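Local coordinates for protein 361aa long hypothetical D-aminopeptidase (Pyrococcus horikoshii, PDB 2DRH) that is of uncharacterised function but probably acts as an aminopeptidase of the S58 peptidase type, at residues N325-A330 and Y342-E347. Residues are numbered along the deposited sequence; the frame is centred on the assembly and turned at random.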
loop_
_atom_site.group_PDB
_atom_site.type_symbol
_atom_site.label_atom_id
_atom_site.label_comp_id
_atom_site.label_asym_id
_atom_site.label_seq_id
_atom_site.Cartn_x
_atom_site.Cartn_y
_atom_site.Cartn_z
ATOM N N ASN A 325 -6.022 -6.374 -30.072
ATOM C CA ASN A 325 -5.383 -7.430 -30.852
ATOM C C ASN A 325 -5.730 -8.824 -30.332
ATOM O O ASN A 325 -5.783 -9.782 -31.105
ATOM C CB ASN A 325 -3.856 -7.251 -30.864
ATOM C CG ASN A 325 -3.426 -6.022 -31.636
ATOM O OD1 ASN A 325 -4.029 -5.686 -32.646
ATOM N ND2 ASN A 325 -2.373 -5.351 -31.173
ATOM N N SER A 326 -5.968 -8.944 -29.026
ATOM C CA SER A 326 -6.320 -10.241 -28.449
ATOM C C SER A 326 -7.675 -10.671 -28.999
ATOM O O SER A 326 -7.965 -11.862 -29.093
ATOM C CB SER A 326 -6.381 -10.176 -26.912
ATOM O OG SER A 326 -7.564 -9.533 -26.466
ATOM N N LEU A 327 -8.502 -9.698 -29.366
ATOM C CA LEU A 327 -9.818 -9.991 -29.928
ATOM C C LEU A 327 -9.682 -10.257 -31.433
ATOM O O LEU A 327 -10.236 -11.223 -31.956
ATOM C CB LEU A 327 -10.772 -8.816 -29.686
ATOM C CG LEU A 327 -11.027 -8.434 -28.222
ATOM C CD1 LEU A 327 -11.868 -7.164 -28.164
ATOM C CD2 LEU A 327 -11.732 -9.571 -27.501
ATOM N N LEU A 328 -8.927 -9.400 -32.116
ATOM C CA LEU A 328 -8.697 -9.535 -33.553
ATOM C C LEU A 328 -7.974 -10.833 -33.916
ATOM O O LEU A 328 -8.171 -11.375 -35.005
ATOM C CB LEU A 328 -7.877 -8.346 -34.067
ATOM C CG LEU A 328 -8.574 -6.985 -34.159
ATOM C CD1 LEU A 328 -7.568 -5.878 -34.458
ATOM C CD2 LEU A 328 -9.628 -7.054 -35.241
ATOM N N GLU A 329 -7.148 -11.333 -33.002
ATOM C CA GLU A 329 -6.383 -12.553 -33.245
ATOM C C GLU A 329 -7.093 -13.828 -32.799
ATOM O O GLU A 329 -6.708 -14.924 -33.201
ATOM C CB GLU A 329 -5.023 -12.461 -32.551
ATOM C CG GLU A 329 -4.104 -11.367 -33.084
ATOM C CD GLU A 329 -3.291 -11.817 -34.281
ATOM O OE1 GLU A 329 -3.888 -12.220 -35.303
ATOM O OE2 GLU A 329 -2.047 -11.768 -34.196
ATOM N N ALA A 330 -8.126 -13.692 -31.972
ATOM C CA ALA A 330 -8.868 -14.855 -31.484
ATOM C C ALA A 330 -9.794 -15.476 -32.536
ATOM O O ALA A 330 -10.436 -14.771 -33.322
ATOM C CB ALA A 330 -9.674 -14.479 -30.248
ATOM N N TYR A 342 -17.626 -16.342 -30.084
ATOM C CA TYR A 342 -17.241 -16.078 -31.458
ATOM C C TYR A 342 -16.215 -14.972 -31.551
ATOM O O TYR A 342 -16.249 -14.018 -30.785
ATOM C CB TYR A 342 -18.461 -15.698 -32.295
ATOM C CG TYR A 342 -19.491 -16.790 -32.400
ATOM C CD1 TYR A 342 -20.432 -16.991 -31.388
ATOM C CD2 TYR A 342 -19.521 -17.635 -33.509
ATOM C CE1 TYR A 342 -21.379 -18.009 -31.483
ATOM C CE2 TYR A 342 -20.461 -18.655 -33.613
ATOM C CZ TYR A 342 -21.384 -18.837 -32.599
ATOM O OH TYR A 342 -22.310 -19.850 -32.705
ATOM N N ALA A 343 -15.305 -15.108 -32.508
ATOM C CA ALA A 343 -14.268 -14.113 -32.713
ATOM C C ALA A 343 -14.907 -12.829 -33.202
ATOM O O ALA A 343 -15.865 -12.857 -33.975
ATOM C CB ALA A 343 -13.267 -14.609 -33.734
ATOM N N LEU A 344 -14.381 -11.700 -32.744
ATOM C CA LEU A 344 -14.888 -10.397 -33.154
ATOM C C LEU A 344 -14.889 -10.313 -34.683
ATOM O O LEU A 344 -13.843 -10.444 -35.315
ATOM C CB LEU A 344 -13.988 -9.303 -32.577
ATOM C CG LEU A 344 -14.364 -7.839 -32.793
ATOM C CD1 LEU A 344 -15.617 -7.497 -31.989
ATOM C CD2 LEU A 344 -13.193 -6.968 -32.356
ATOM N N PRO A 345 -16.065 -10.099 -35.299
ATOM C CA PRO A 345 -16.168 -10.000 -36.762
ATOM C C PRO A 345 -15.407 -8.796 -37.330
ATOM O O PRO A 345 -15.885 -7.664 -37.273
ATOM C CB PRO A 345 -17.675 -9.908 -36.991
ATOM C CG PRO A 345 -18.163 -9.234 -35.742
ATOM C CD PRO A 345 -17.393 -9.969 -34.676
ATOM N N LYS A 346 -14.235 -9.063 -37.904
ATOM C CA LYS A 346 -13.370 -8.017 -38.450
ATOM C C LYS A 346 -13.917 -7.164 -39.596
ATOM O O LYS A 346 -13.649 -5.963 -39.650
ATOM C CB LYS A 346 -12.018 -8.634 -38.830
ATOM C CG LYS A 346 -11.233 -9.115 -37.607
ATOM C CD LYS A 346 -9.924 -9.820 -37.967
ATOM C CE LYS A 346 -10.166 -11.208 -38.544
ATOM N NZ LYS A 346 -10.891 -12.109 -37.597
ATOM N N GLU A 347 -14.674 -7.764 -40.513
ATOM C CA GLU A 347 -15.247 -7.002 -41.623
ATOM C C GLU A 347 -16.372 -6.125 -41.085
ATOM O O GLU A 347 -16.620 -5.032 -41.581
ATOM C CB GLU A 347 -15.792 -7.933 -42.706
ATOM C CG GLU A 347 -14.720 -8.663 -43.491
ATOM C CD GLU A 347 -13.713 -7.717 -44.123
ATOM O OE1 GLU A 347 -14.137 -6.713 -44.738
ATOM O OE2 GLU A 347 -12.497 -7.982 -44.014
HETATM O O HOH W 1 -12.524 -11.844 -30.741
HETATM O O HOH W 2 -11.633 -11.370 -34.738
#
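Leu-328 lays its CD2 methyl against the aliphatic part of Lys-346, 3.5 Å from CG and 3.9 Å from CD, the two side chains crossing at a slant. The CB of Leu-328 starts out pointing away from 342-347, and it is the end of the side chain that comes back within range. Beside this pair, the CD2 methyl of Leu-344 reaches CB of Leu-327 at 4.1 Å. With its CG anti to the backbone N (chi1 -176°), Leu-344 carries this methyl across to the end of helix 309-328. Leu-349 of helix 346-355 touches both Leu-328 and Leu-344, while Leu-6 adds to the cluster at Leu-328 and Phe-181 at Leu-344.

No direct hydrogen bond joins the two backbones; two waters do that work. The first takes the N-H of Leu-344 at 2.7 Å from N and donates to the carbonyl O of Leu-327, also at 2.7 Å. That same carbonyl meets the second water at 3.1 Å, while Ala-330 N, three residues on, also donates to it. The second water also lies close to Leu-344 O, and it accepts from NZ of Lys-346 at 3.0 Å. Bends in the outer lysine chain, at chi3 (-73°) and chi4 (-60°), swing the amine back to this water after its methylenes have passed Leu-328.

The contact illustrates a helix end docked on an irregular segment that leads into the next helix, with Pro-345 as N-cap residue of helix 346-355. Its chemistry divides into a leucine-lined apolar side and a water-bridged polar side, and the lysine serves both. Its ammonium group probably polarises the second water, which would favour donation to whichever nearby carbonyl that water serves.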